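Local coordinates for 3-carboxy-cis,cis-muconate cycloisomerase (PDB 1RE5), which is a tetrameric, mostly helical bacterial enzyme of the lyase superfamily, built round a long bundle of helices, at residues D[236-240]-D[327-331]; D[260-266]-D[349-355]; D[374-379]-D[415-420]. One frame throughout, in Å; residues are numbered along the deposited sequence.

Contact 1: residues D[236-240]-D[327-331]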
ATOM      1  N   PHE D 236       0.449 -16.740  -3.756  1.00 22.10           N
ATOM      2  CA  PHE D 236      -0.462 -17.303  -2.762  1.00 22.09           C
ATOM      3  C   PHE D 236      -1.102 -16.186  -1.939  1.00 20.85           C
ATOM      4  O   PHE D 236      -2.306 -16.199  -1.681  1.00 21.81           O
ATOM      5  CB  PHE D 236       0.294 -18.262  -1.833  1.00 22.03           C
ATOM      6  CG  PHE D 236      -0.549 -18.829  -0.729  1.00 21.59           C
ATOM      7  CD1 PHE D 236      -1.641 -19.640  -1.014  1.00 22.46           C
ATOM      8  CD2 PHE D 236      -0.252 -18.557   0.601  1.00 21.94           C
ATOM      9  CE1 PHE D 236      -2.427 -20.177   0.023  1.00 22.66           C
ATOM     10  CE2 PHE D 236      -1.035 -19.090   1.644  1.00 20.97           C
ATOM     11  CZ  PHE D 236      -2.120 -19.899   1.349  1.00 20.18           C
ATOM     12  N   ALA D 237      -0.291 -15.217  -1.535  1.00 19.43           N
ATOM     13  CA  ALA D 237      -0.788 -14.096  -0.739  1.00 19.58           C
ATOM     14  C   ALA D 237      -1.779 -13.286  -1.558  1.00 18.93           C
ATOM     15  O   ALA D 237      -2.758 -12.760  -1.048  1.00 18.36           O
ATOM     16  CB  ALA D 237       0.375 -13.207  -0.309  1.00 17.30           C
ATOM     17  N   SER D 238      -1.507 -13.202  -2.847  1.00 18.97           N
ATOM     18  CA  SER D 238      -2.346 -12.456  -3.755  1.00 19.08           C
ATOM     19  C   SER D 238      -3.750 -13.053  -3.891  1.00 18.50           C
ATOM     20  O   SER D 238      -4.745 -12.336  -3.916  1.00 19.34           O
ATOM     21  CB  SER D 238      -1.658 -12.389  -5.110  1.00 18.87           C
ATOM     22  OG  SER D 238      -2.524 -11.809  -6.045  1.00 25.02           O
ATOM     23  N   VAL D 239      -3.844 -14.371  -3.985  1.00 18.77           N
ATOM     24  CA  VAL D 239      -5.157 -15.001  -4.111  1.00 17.44           C
ATOM     25  C   VAL D 239      -5.915 -14.806  -2.804  1.00 16.99           C
ATOM     26  O   VAL D 239      -7.117 -14.547  -2.802  1.00 13.97           O
ATOM     27  CB  VAL D 239      -5.025 -16.513  -4.459  1.00 17.21           C
ATOM     28  CG1 VAL D 239      -6.407 -17.148  -4.593  1.00 14.96           C
ATOM     29  CG2 VAL D 239      -4.250 -16.669  -5.772  1.00 13.63           C
ATOM     30  N   LEU D 240      -5.207 -14.920  -1.684  1.00 18.79           N
ATOM     31  CA  LEU D 240      -5.840 -14.703  -0.383  1.00 19.96           C
ATOM     32  C   LEU D 240      -6.367 -13.262  -0.365  1.00 19.66           C
ATOM     33  O   LEU D 240      -7.415 -12.962   0.235  1.00 17.34           O
ATOM     34  CB  LEU D 240      -4.826 -14.920   0.744  1.00 21.25           C
ATOM     35  CG  LEU D 240      -4.910 -16.231   1.545  1.00 22.67           C
ATOM     36  CD1 LEU D 240      -5.069 -17.416   0.627  1.00 22.82           C
ATOM     37  CD2 LEU D 240      -3.653 -16.379   2.387  1.00 23.03           C
ATOM     38  N   LEU D 327       3.291 -12.765   5.798  1.00 18.82           N
ATOM     39  CA  LEU D 327       2.494 -13.826   5.182  1.00 19.39           C
ATOM     40  C   LEU D 327       1.573 -14.468   6.217  1.00 20.64           C
ATOM     41  O   LEU D 327       0.397 -14.743   5.937  1.00 21.29           O
ATOM     42  CB  LEU D 327       3.397 -14.885   4.549  1.00 18.54           C
ATOM     43  CG  LEU D 327       3.029 -15.352   3.139  1.00 18.33           C
ATOM     44  CD1 LEU D 327       3.966 -16.474   2.725  1.00 21.31           C
ATOM     45  CD2 LEU D 327       1.604 -15.836   3.090  1.00 18.58           C
ATOM     46  N   PRO D 328       2.088 -14.723   7.431  1.00 21.00           N
ATOM     47  CA  PRO D 328       1.183 -15.333   8.407  1.00 20.93           C
ATOM     48  C   PRO D 328       0.015 -14.398   8.734  1.00 20.73           C
ATOM     49  O   PRO D 328      -1.132 -14.833   8.823  1.00 22.04           O
ATOM     50  CB  PRO D 328       2.095 -15.598   9.602  1.00 19.96           C
ATOM     51  CG  PRO D 328       3.412 -15.876   8.941  1.00 20.72           C
ATOM     52  CD  PRO D 328       3.479 -14.775   7.908  1.00 20.77           C
ATOM     53  N   ASP D 329       0.292 -13.115   8.899  1.00 21.30           N
ATOM     54  CA  ASP D 329      -0.788 -12.188   9.204  1.00 24.17           C
ATOM     55  C   ASP D 329      -1.891 -12.262   8.162  1.00 22.90           C
ATOM     56  O   ASP D 329      -3.073 -12.260   8.501  1.00 22.88           O
ATOM     57  CB  ASP D 329      -0.276 -10.747   9.284  1.00 28.30           C
ATOM     58  CG  ASP D 329       0.292 -10.413  10.642  1.00 33.52           C
ATOM     59  OD1 ASP D 329       0.650  -9.226  10.857  1.00 37.12           O
ATOM     60  OD2 ASP D 329       0.381 -11.339  11.492  1.00 36.59           O
ATOM     61  N   ILE D 330      -1.501 -12.312   6.892  1.00 21.80           N
ATOM     62  CA  ILE D 330      -2.477 -12.377   5.813  1.00 20.77           C
ATOM     63  C   ILE D 330      -3.357 -13.616   5.969  1.00 20.89           C
ATOM     64  O   ILE D 330      -4.578 -13.522   5.925  1.00 19.86           O
ATOM     65  CB  ILE D 330      -1.780 -12.396   4.442  1.00 19.69           C
ATOM     66  CG1 ILE D 330      -1.025 -11.086   4.225  1.00 17.95           C
ATOM     67  CG2 ILE D 330      -2.810 -12.590   3.343  1.00 21.21           C
ATOM     68  CD1 ILE D 330      -0.157 -11.063   2.996  1.00 16.04           C
ATOM     69  N   CYS D 331      -2.727 -14.771   6.166  1.00 21.72           N
ATOM     70  CA  CYS D 331      -3.452 -16.023   6.339  1.00 20.59           C
ATOM     71  C   CYS D 331      -4.430 -15.970   7.507  1.00 20.96           C
ATOM     72  O   CYS D 331      -5.575 -16.432   7.399  1.00 20.45           O
ATOM     73  CB  CYS D 331      -2.463 -17.166   6.554  1.00 19.44           C
ATOM     74  SG  CYS D 331      -1.573 -17.616   5.055  1.00 20.44           S
TER
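C331 puts its sulfur into the notch between F236 and L240. SG lies 3.6 Å from L240 CD2 and 3.8 Å from F236 CE2. Against the ring it is a cysteine sulfur-aromatic contact made at the edge, 74° off the ring normal, and not over a face. F236 has CG anti to the backbone N (chi1 177°), which brings the CD2/CE2 edge of the ring up to the other helix. There its CD2 also meets L327 CD2 at 4.1 Å, the two side chains crossing at about a right angle. The same ring edge thus rests against both L327 and C331, one helical turn apart.

I330 makes the other bump. Its two arms part: CD1 rests on the methyl of A237, with 4.0 Å between I330 CD1 and A237 CB, while CG2 fits against CB and CD2 of L240. A237, with only a methyl, offers a low spot here, and L327 CD2 comes to its border. All of this is apolar; no hydrogen bond crosses between 236-240 and 327-331. The local axes run the same general way, inclined by 28°, and approach to 10.2 Å. The helix of 327-331 is kinked at P328, whose N makes no bond to the preceding turn.

The pair belongs to the long bundle characteristic of this superfamily. L118 and L122 of helix 106-142 touch F236, and I125 touches L240; from helix 286-307, L305 meets A237 and I330, and L301 and L302 meet I330. Helix 162-187 packs on F236 and V239. On the side of 236-240 turned from 327-331, S238 OG is hydrogen-bonded to S238 OG of the second subunit.

Contact 2: residues D[260-266]-D[349-355]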
ATOM      1  N   THR D 260     -30.741   0.965   9.339  1.00 23.61           N
ATOM      2  CA  THR D 260     -32.077   1.192   9.871  1.00 23.57           C
ATOM      3  C   THR D 260     -33.059   1.624   8.792  1.00 23.55           C
ATOM      4  O   THR D 260     -34.223   1.212   8.807  1.00 22.78           O
ATOM      5  CB  THR D 260     -32.061   2.246  10.973  1.00 22.73           C
ATOM      6  OG1 THR D 260     -31.167   1.821  12.011  1.00 22.55           O
ATOM      7  CG2 THR D 260     -33.463   2.431  11.542  1.00 21.65           C
ATOM      8  N   GLU D 261     -32.606   2.454   7.856  1.00 22.90           N
ATOM      9  CA  GLU D 261     -33.511   2.869   6.802  1.00 23.43           C
ATOM     10  C   GLU D 261     -33.687   1.824   5.691  1.00 23.49           C
ATOM     11  O   GLU D 261     -34.396   2.082   4.724  1.00 25.74           O
ATOM     12  CB  GLU D 261     -33.104   4.227   6.209  1.00 22.22           C
ATOM     13  CG  GLU D 261     -31.632   4.531   6.225  1.00 23.33           C
ATOM     14  CD  GLU D 261     -31.173   5.121   7.537  1.00 22.13           C
ATOM     15  OE1 GLU D 261     -31.560   6.261   7.845  1.00 22.61           O
ATOM     16  OE2 GLU D 261     -30.426   4.446   8.267  1.00 24.43           O
ATOM     17  N   ALA D 262     -33.056   0.654   5.818  1.00 21.64           N
ATOM     18  CA  ALA D 262     -33.223  -0.413   4.812  1.00 19.74           C
ATOM     19  C   ALA D 262     -33.864  -1.635   5.472  1.00 19.34           C
ATOM     20  O   ALA D 262     -34.945  -2.061   5.078  1.00 19.68           O
ATOM     21  CB  ALA D 262     -31.899  -0.796   4.210  1.00 19.63           C
ATOM     22  N   GLY D 263     -33.185  -2.185   6.478  1.00 19.16           N
ATOM     23  CA  GLY D 263     -33.674  -3.328   7.234  1.00 18.12           C
ATOM     24  C   GLY D 263     -34.190  -4.478   6.410  1.00 19.48           C
ATOM     25  O   GLY D 263     -35.274  -4.979   6.651  1.00 19.81           O
ATOM     26  N   GLU D 264     -33.407  -4.912   5.438  1.00 20.61           N
ATOM     27  CA  GLU D 264     -33.836  -5.998   4.580  1.00 20.56           C
ATOM     28  C   GLU D 264     -33.182  -7.336   4.907  1.00 22.71           C
ATOM     29  O   GLU D 264     -33.823  -8.383   4.808  1.00 24.94           O
ATOM     30  CB  GLU D 264     -33.571  -5.626   3.126  1.00 17.73           C
ATOM     31  CG  GLU D 264     -34.372  -4.436   2.686  1.00 16.72           C
ATOM     32  CD  GLU D 264     -34.130  -4.085   1.244  1.00 17.73           C
ATOM     33  OE1 GLU D 264     -34.878  -3.239   0.702  1.00 17.21           O
ATOM     34  OE2 GLU D 264     -33.189  -4.652   0.654  1.00 17.85           O
ATOM     35  N   VAL D 265     -31.912  -7.313   5.287  1.00 22.71           N
ATOM     36  CA  VAL D 265     -31.205  -8.540   5.613  1.00 23.53           C
ATOM     37  C   VAL D 265     -30.479  -8.277   6.909  1.00 25.01           C
ATOM     38  O   VAL D 265     -30.045  -7.158   7.150  1.00 26.76           O
ATOM     39  CB  VAL D 265     -30.188  -8.916   4.499  1.00 23.82           C
ATOM     40  CG1 VAL D 265     -29.261 -10.012   4.974  1.00 24.41           C
ATOM     41  CG2 VAL D 265     -30.931  -9.395   3.262  1.00 21.56           C
ATOM     42  N   PHE D 266     -30.350  -9.295   7.749  1.00 26.30           N
ATOM     43  CA  PHE D 266     -29.682  -9.116   9.032  1.00 27.48           C
ATOM     44  C   PHE D 266     -28.751 -10.265   9.371  1.00 29.68           C
ATOM     45  O   PHE D 266     -28.982 -11.411   8.967  1.00 28.62           O
ATOM     46  CB  PHE D 266     -30.709  -9.034  10.162  1.00 26.76           C
ATOM     47  CG  PHE D 266     -31.703  -7.937  10.009  1.00 26.99           C
ATOM     48  CD1 PHE D 266     -31.511  -6.716  10.644  1.00 25.59           C
ATOM     49  CD2 PHE D 266     -32.846  -8.123   9.236  1.00 27.66           C
ATOM     50  CE1 PHE D 266     -32.435  -5.700  10.517  1.00 24.03           C
ATOM     51  CE2 PHE D 266     -33.779  -7.107   9.100  1.00 26.48           C
ATOM     52  CZ  PHE D 266     -33.570  -5.891   9.747  1.00 26.46           C
ATOM     53  N   GLU D 349     -31.030 -13.350   8.363  1.00 36.30           N
ATOM     54  CA  GLU D 349     -32.476 -13.174   8.399  1.00 36.78           C
ATOM     55  C   GLU D 349     -32.939 -12.257   7.290  1.00 35.90           C
ATOM     56  O   GLU D 349     -32.417 -11.149   7.139  1.00 37.39           O
ATOM     57  CB  GLU D 349     -32.890 -12.553   9.728  1.00 39.60           C
ATOM     58  CG  GLU D 349     -32.608 -13.413  10.944  1.00 45.16           C
ATOM     59  CD  GLU D 349     -32.858 -12.671  12.235  1.00 48.12           C
ATOM     60  OE1 GLU D 349     -33.985 -12.153  12.414  1.00 50.24           O
ATOM     61  OE2 GLU D 349     -31.927 -12.603  13.064  1.00 50.49           O
ATOM     62  N   VAL D 350     -33.940 -12.695   6.533  1.00 32.91           N
ATOM     63  CA  VAL D 350     -34.446 -11.883   5.449  1.00 30.03           C
ATOM     64  C   VAL D 350     -35.840 -11.354   5.761  1.00 30.42           C
ATOM     65  O   VAL D 350     -36.649 -12.041   6.373  1.00 31.30           O
ATOM     66  CB  VAL D 350     -34.487 -12.692   4.136  1.00 29.04           C
ATOM     67  CG1 VAL D 350     -35.032 -11.834   3.011  1.00 27.69           C
ATOM     68  CG2 VAL D 350     -33.090 -13.198   3.791  1.00 27.87           C
ATOM     69  N   ASP D 351     -36.101 -10.114   5.359  1.00 30.57           N
ATOM     70  CA  ASP D 351     -37.407  -9.489   5.548  1.00 27.88           C
ATOM     71  C   ASP D 351     -37.916  -9.111   4.148  1.00 27.00           C
ATOM     72  O   ASP D 351     -37.768  -7.968   3.689  1.00 25.10           O
ATOM     73  CB  ASP D 351     -37.299  -8.239   6.416  1.00 28.65           C
ATOM     74  CG  ASP D 351     -38.672  -7.656   6.783  1.00 31.31           C
ATOM     75  OD1 ASP D 351     -39.670  -7.922   6.068  1.00 31.08           O
ATOM     76  OD2 ASP D 351     -38.753  -6.914   7.786  1.00 31.91           O
ATOM     77  N   ALA D 352     -38.503 -10.099   3.473  1.00 26.16           N
ATOM     78  CA  ALA D 352     -39.035  -9.926   2.124  1.00 24.39           C
ATOM     79  C   ALA D 352     -40.116  -8.869   2.047  1.00 23.48           C
ATOM     80  O   ALA D 352     -40.251  -8.193   1.032  1.00 22.24           O
ATOM     81  CB  ALA D 352     -39.569 -11.244   1.609  1.00 22.97           C
ATOM     82  N   ALA D 353     -40.889  -8.731   3.120  1.00 24.84           N
ATOM     83  CA  ALA D 353     -41.967  -7.739   3.166  1.00 25.44           C
ATOM     84  C   ALA D 353     -41.396  -6.327   3.173  1.00 25.62           C
ATOM     85  O   ALA D 353     -41.917  -5.437   2.495  1.00 25.65           O
ATOM     86  CB  ALA D 353     -42.834  -7.958   4.396  1.00 25.00           C
ATOM     87  N   ARG D 354     -40.329  -6.125   3.948  1.00 26.29           N
ATOM     88  CA  ARG D 354     -39.666  -4.823   4.019  1.00 25.92           C
ATOM     89  C   ARG D 354     -39.012  -4.508   2.664  1.00 26.07           C
ATOM     90  O   ARG D 354     -38.988  -3.346   2.233  1.00 24.90           O
ATOM     91  CB  ARG D 354     -38.622  -4.831   5.135  1.00 25.58           C
ATOM     92  CG  ARG D 354     -37.869  -3.538   5.289  1.00 25.90           C
ATOM     93  CD  ARG D 354     -38.809  -2.355   5.331  1.00 26.36           C
ATOM     94  NE  ARG D 354     -38.074  -1.101   5.457  1.00 26.85           N
ATOM     95  CZ  ARG D 354     -37.396  -0.740   6.541  1.00 27.35           C
ATOM     96  NH1 ARG D 354     -37.359  -1.538   7.606  1.00 25.58           N
ATOM     97  NH2 ARG D 354     -36.746   0.421   6.550  1.00 28.06           N
ATOM     98  N   MET D 355     -38.497  -5.541   1.992  1.00 25.69           N
ATOM     99  CA  MET D 355     -37.890  -5.352   0.680  1.00 27.70           C
ATOM    100  C   MET D 355     -38.966  -4.878  -0.305  1.00 29.95           C
ATOM    101  O   MET D 355     -38.705  -4.037  -1.161  1.00 31.64           O
ATOM    102  CB  MET D 355     -37.284  -6.652   0.162  1.00 27.06           C
ATOM    103  CG  MET D 355     -36.247  -7.282   1.044  1.00 24.69           C
ATOM    104  SD  MET D 355     -35.559  -8.695   0.172  1.00 23.10           S
ATOM    105  CE  MET D 355     -34.066  -9.020   1.105  1.00 23.60           C
TER
HETATM  106  O   HOH W   1     -37.233  -4.840   8.645  1.00 28.37           O
HETATM  107  O   HOH W   2     -35.829  -3.676  -1.745  1.00 22.38           O
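With CG anti to the backbone N (chi1 180°) and a bend at chi2 (49°), R354 lies along the loop 260-263, one face of its guanidinium on A262 O, which sits over the group's centre. That approach is not a hydrogen bond; R354 NH2 gives a weak one to T260 O at 3.5 Å, NE donates to N358 OD1, and N358 ND2 donates to A262 O. G263 follows with a positive phi. Beyond it the chain pairs antiparallel: F266 and E349 exchange backbone bonds (F266 N to E349 O, 2.8 Å), V265 faces V350 in a non-hydrogen-bonded pair, and D351 N reaches E264 O at 2.9 Å. D351 N-caps the next helix, its OD1 taking R354 N from above the carboxylate plane, while a water joins its OD2 to G263 O. E264 lies obliquely across M355, E264 CB to M355 CG 3.8 Å, its buried carboxylate bound by R151, N358 and a water shared with M355 O. This short two-stranded antiparallel sheet joins the chain just after helices 231-257 and 319-347. L257 backs E264 and V265, L162 of helix 162-187 and L148 of strand 147-152 touch M355, and H156 N and R151 of the fourth subunit bond to T260 and E261.

Contact 3: residues D[374-379]-D[415-420]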
ATOM      1  N   VAL D 374     -43.617  -1.565 -23.049  1.00 75.37           N
ATOM      2  CA  VAL D 374     -44.948  -2.026 -23.422  1.00 76.79           C
ATOM      3  C   VAL D 374     -45.738  -0.938 -24.143  1.00 77.50           C
ATOM      4  O   VAL D 374     -46.301  -1.186 -25.204  1.00 77.70           O
ATOM      5  CB  VAL D 374     -45.746  -2.521 -22.195  1.00 76.86           C
ATOM      6  CG1 VAL D 374     -47.197  -2.779 -22.584  1.00 76.81           C
ATOM      7  CG2 VAL D 374     -45.116  -3.803 -21.654  1.00 76.33           C
ATOM      8  N   LEU D 375     -45.784   0.264 -23.581  1.00 78.99           N
ATOM      9  CA  LEU D 375     -46.507   1.351 -24.234  1.00 81.31           C
ATOM     10  C   LEU D 375     -45.787   1.792 -25.500  1.00 83.09           C
ATOM     11  O   LEU D 375     -46.280   2.648 -26.237  1.00 83.45           O
ATOM     12  CB  LEU D 375     -46.661   2.558 -23.307  1.00 81.05           C
ATOM     13  CG  LEU D 375     -47.737   2.499 -22.225  1.00 81.41           C
ATOM     14  CD1 LEU D 375     -47.772   3.842 -21.520  1.00 80.64           C
ATOM     15  CD2 LEU D 375     -49.104   2.173 -22.842  1.00 81.06           C
ATOM     16  N   ALA D 376     -44.612   1.219 -25.744  1.00 85.15           N
ATOM     17  CA  ALA D 376     -43.837   1.553 -26.936  1.00 86.99           C
ATOM     18  C   ALA D 376     -44.496   0.908 -28.151  1.00 88.35           C
ATOM     19  O   ALA D 376     -44.560   1.506 -29.228  1.00 88.44           O
ATOM     20  CB  ALA D 376     -42.408   1.053 -26.792  1.00 86.96           C
ATOM     21  N   GLN D 377     -44.988  -0.314 -27.958  1.00 89.70           N
ATOM     22  CA  GLN D 377     -45.662  -1.071 -29.011  1.00 91.25           C
ATOM     23  C   GLN D 377     -47.171  -0.787 -29.081  1.00 92.60           C
ATOM     24  O   GLN D 377     -47.728  -0.652 -30.170  1.00 93.08           O
ATOM     25  CB  GLN D 377     -45.411  -2.565 -28.805  1.00 90.87           C
ATOM     26  CG  GLN D 377     -45.654  -3.030 -27.383  1.00 91.03           C
ATOM     27  CD  GLN D 377     -45.131  -4.427 -27.120  1.00 90.86           C
ATOM     28  OE1 GLN D 377     -43.947  -4.710 -27.322  1.00 90.58           O
ATOM     29  NE2 GLN D 377     -46.010  -5.309 -26.658  1.00 90.69           N
ATOM     30  N   ARG D 378     -47.832  -0.703 -27.927  1.00 94.17           N
ATOM     31  CA  ARG D 378     -49.267  -0.406 -27.878  1.00 95.46           C
ATOM     32  C   ARG D 378     -49.582   0.892 -28.629  1.00 96.42           C
ATOM     33  O   ARG D 378     -50.612   1.004 -29.295  1.00 96.86           O
ATOM     34  CB  ARG D 378     -49.734  -0.257 -26.427  1.00 95.24           C
ATOM     35  CG  ARG D 378     -49.850  -1.547 -25.655  1.00 94.34           C
ATOM     36  CD  ARG D 378     -51.029  -2.358 -26.132  1.00 94.11           C
ATOM     37  NE  ARG D 378     -51.344  -3.419 -25.185  1.00 94.22           N
ATOM     38  CZ  ARG D 378     -50.477  -4.346 -24.794  1.00 94.02           C
ATOM     39  NH1 ARG D 378     -49.240  -4.341 -25.276  1.00 93.92           N
ATOM     40  NH2 ARG D 378     -50.845  -5.274 -23.920  1.00 93.84           N
ATOM     41  N   LEU D 379     -48.694   1.874 -28.497  1.00 97.06           N
ATOM     42  CA  LEU D 379     -48.843   3.165 -29.156  1.00 97.72           C
ATOM     43  C   LEU D 379     -47.556   3.430 -29.921  1.00 98.52           C
ATOM     44  O   LEU D 379     -46.878   2.494 -30.336  1.00 98.26           O
ATOM     45  CB  LEU D 379     -49.074   4.268 -28.117  1.00 97.33           C
ATOM     46  CG  LEU D 379     -50.307   4.114 -27.218  1.00 97.48           C
ATOM     47  CD1 LEU D 379     -50.311   5.210 -26.170  1.00 97.26           C
ATOM     48  CD2 LEU D 379     -51.578   4.174 -28.052  1.00 97.42           C
ATOM     49  N   GLU D 415     -55.392   1.922 -23.513  1.00 85.39           N
ATOM     50  CA  GLU D 415     -54.530   0.936 -24.160  1.00 85.04           C
ATOM     51  C   GLU D 415     -54.210  -0.255 -23.259  1.00 84.50           C
ATOM     52  O   GLU D 415     -53.975  -1.363 -23.746  1.00 84.60           O
ATOM     53  CB  GLU D 415     -53.223   1.595 -24.606  1.00 85.31           C
ATOM     54  CG  GLU D 415     -53.286   2.190 -25.992  1.00 86.80           C
ATOM     55  CD  GLU D 415     -53.621   1.139 -27.034  1.00 88.23           C
ATOM     56  OE1 GLU D 415     -52.945   0.085 -27.050  1.00 88.24           O
ATOM     57  OE2 GLU D 415     -54.556   1.363 -27.833  1.00 88.94           O
ATOM     58  N   LEU D 416     -54.199  -0.019 -21.949  1.00 83.39           N
ATOM     59  CA  LEU D 416     -53.897  -1.066 -20.981  1.00 81.72           C
ATOM     60  C   LEU D 416     -54.962  -1.137 -19.900  1.00 80.61           C
ATOM     61  O   LEU D 416     -55.299  -0.135 -19.274  1.00 80.11           O
ATOM     62  CB  LEU D 416     -52.528  -0.810 -20.348  1.00 82.17           C
ATOM     63  CG  LEU D 416     -51.352  -0.722 -21.328  1.00 82.53           C
ATOM     64  CD1 LEU D 416     -50.110  -0.238 -20.601  1.00 83.02           C
ATOM     65  CD2 LEU D 416     -51.109  -2.081 -21.964  1.00 82.36           C
ATOM     66  N   SER D 417     -55.490  -2.334 -19.686  1.00 80.13           N
ATOM     67  CA  SER D 417     -56.523  -2.543 -18.684  1.00 79.86           C
ATOM     68  C   SER D 417     -55.963  -2.342 -17.281  1.00 79.77           C
ATOM     69  O   SER D 417     -54.760  -2.145 -17.101  1.00 79.49           O
ATOM     70  CB  SER D 417     -57.100  -3.957 -18.816  1.00 79.68           C
ATOM     71  OG  SER D 417     -56.092  -4.940 -18.658  1.00 79.25           O
ATOM     72  N   GLY D 418     -56.849  -2.380 -16.290  1.00 79.90           N
ATOM     73  CA  GLY D 418     -56.424  -2.222 -14.913  1.00 79.49           C
ATOM     74  C   GLY D 418     -55.628  -3.441 -14.472  1.00 79.48           C
ATOM     75  O   GLY D 418     -54.795  -3.352 -13.568  1.00 79.79           O
ATOM     76  N   GLU D 419     -55.886  -4.581 -15.112  1.00 78.82           N
ATOM     77  CA  GLU D 419     -55.187  -5.823 -14.794  1.00 77.68           C
ATOM     78  C   GLU D 419     -53.792  -5.804 -15.416  1.00 76.98           C
ATOM     79  O   GLU D 419     -52.849  -6.374 -14.865  1.00 77.18           O
ATOM     80  CB  GLU D 419     -55.981  -7.027 -15.309  1.00 77.60           C
ATOM     81  N   GLU D 420     -53.664  -5.144 -16.564  1.00 75.94           N
ATOM     82  CA  GLU D 420     -52.376  -5.046 -17.247  1.00 74.68           C
ATOM     83  C   GLU D 420     -51.441  -4.094 -16.510  1.00 73.41           C
ATOM     84  O   GLU D 420     -50.260  -4.390 -16.336  1.00 73.81           O
ATOM     85  CB  GLU D 420     -52.566  -4.568 -18.688  1.00 75.28           C
ATOM     86  CG  GLU D 420     -53.227  -5.595 -19.596  1.00 76.62           C
ATOM     87  CD  GLU D 420     -53.446  -5.084 -21.011  1.00 77.19           C
ATOM     88  OE1 GLU D 420     -54.279  -4.167 -21.195  1.00 76.95           O
ATOM     89  OE2 GLU D 420     -52.779  -5.603 -21.936  1.00 77.27           O
TER
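R378 and E420 come from opposite directions into a salt bridge at the guanidinium edge, with R378 NH2 2.8 Å from E420 OE2. The carboxylate oxygen is approached on its syn side, 29° out of its plane, and the two flat groups are turned 44° apart. The other oxygen of E420 is taken too: OE1 accepts S417 N at 2.7 Å through its anti lone pair, and S417 OG adds a weak bond. In return E420 N donates to S417 OG at 3.2 Å. S417 and E420 thus form a capping box at the start of helix 418-424, and R378 of 374-379 binds its remaining carboxylate oxygen, OE2. Both segments belong to the small helical C-terminal region of the adenylosuccinate lyase type, where helix 368-378 packs beside the start of helix 418-424. V374 O takes the N-H groups of both Q377 and R378.

E415 comes from another side. Its OE1 stays 4.3 Å from R378 NE, beyond a salt bridge, though the opposite charges probably still attract. L416 CD2 lies over one face of the R378 guanidinium, 3.3 Å above its plane, while its CD1 packs on L375 CD2. L379 CD2 covers CG of E415. Behind these leucines, L421 and L424 of helix 418-424 touch L416, and A384 and L387 of helix 381-397 back L375 and L379.

In the fold
Contact 1 lies in the core: its centre is about 9 Å from that of the chain, and its touching residues are all buried and apolar. Contact 2, about 34 Å away between centres, involves the chain just beyond the same two helices: helix 231-257 leads to strand 265-266, and helix 319-347 leads to strand 349-350. There packing gives way to backbone pairing, waters and charged groups, and a neighbouring subunit joins in. Contact 3 has its centre about 49 Å from the chain centre in the C-terminal region, reached through helix 352-359 and then helix 368-378. It is partly buried, no other subunit of the assembly touches it, and a salt bridge and a helix cap accompany its leucines.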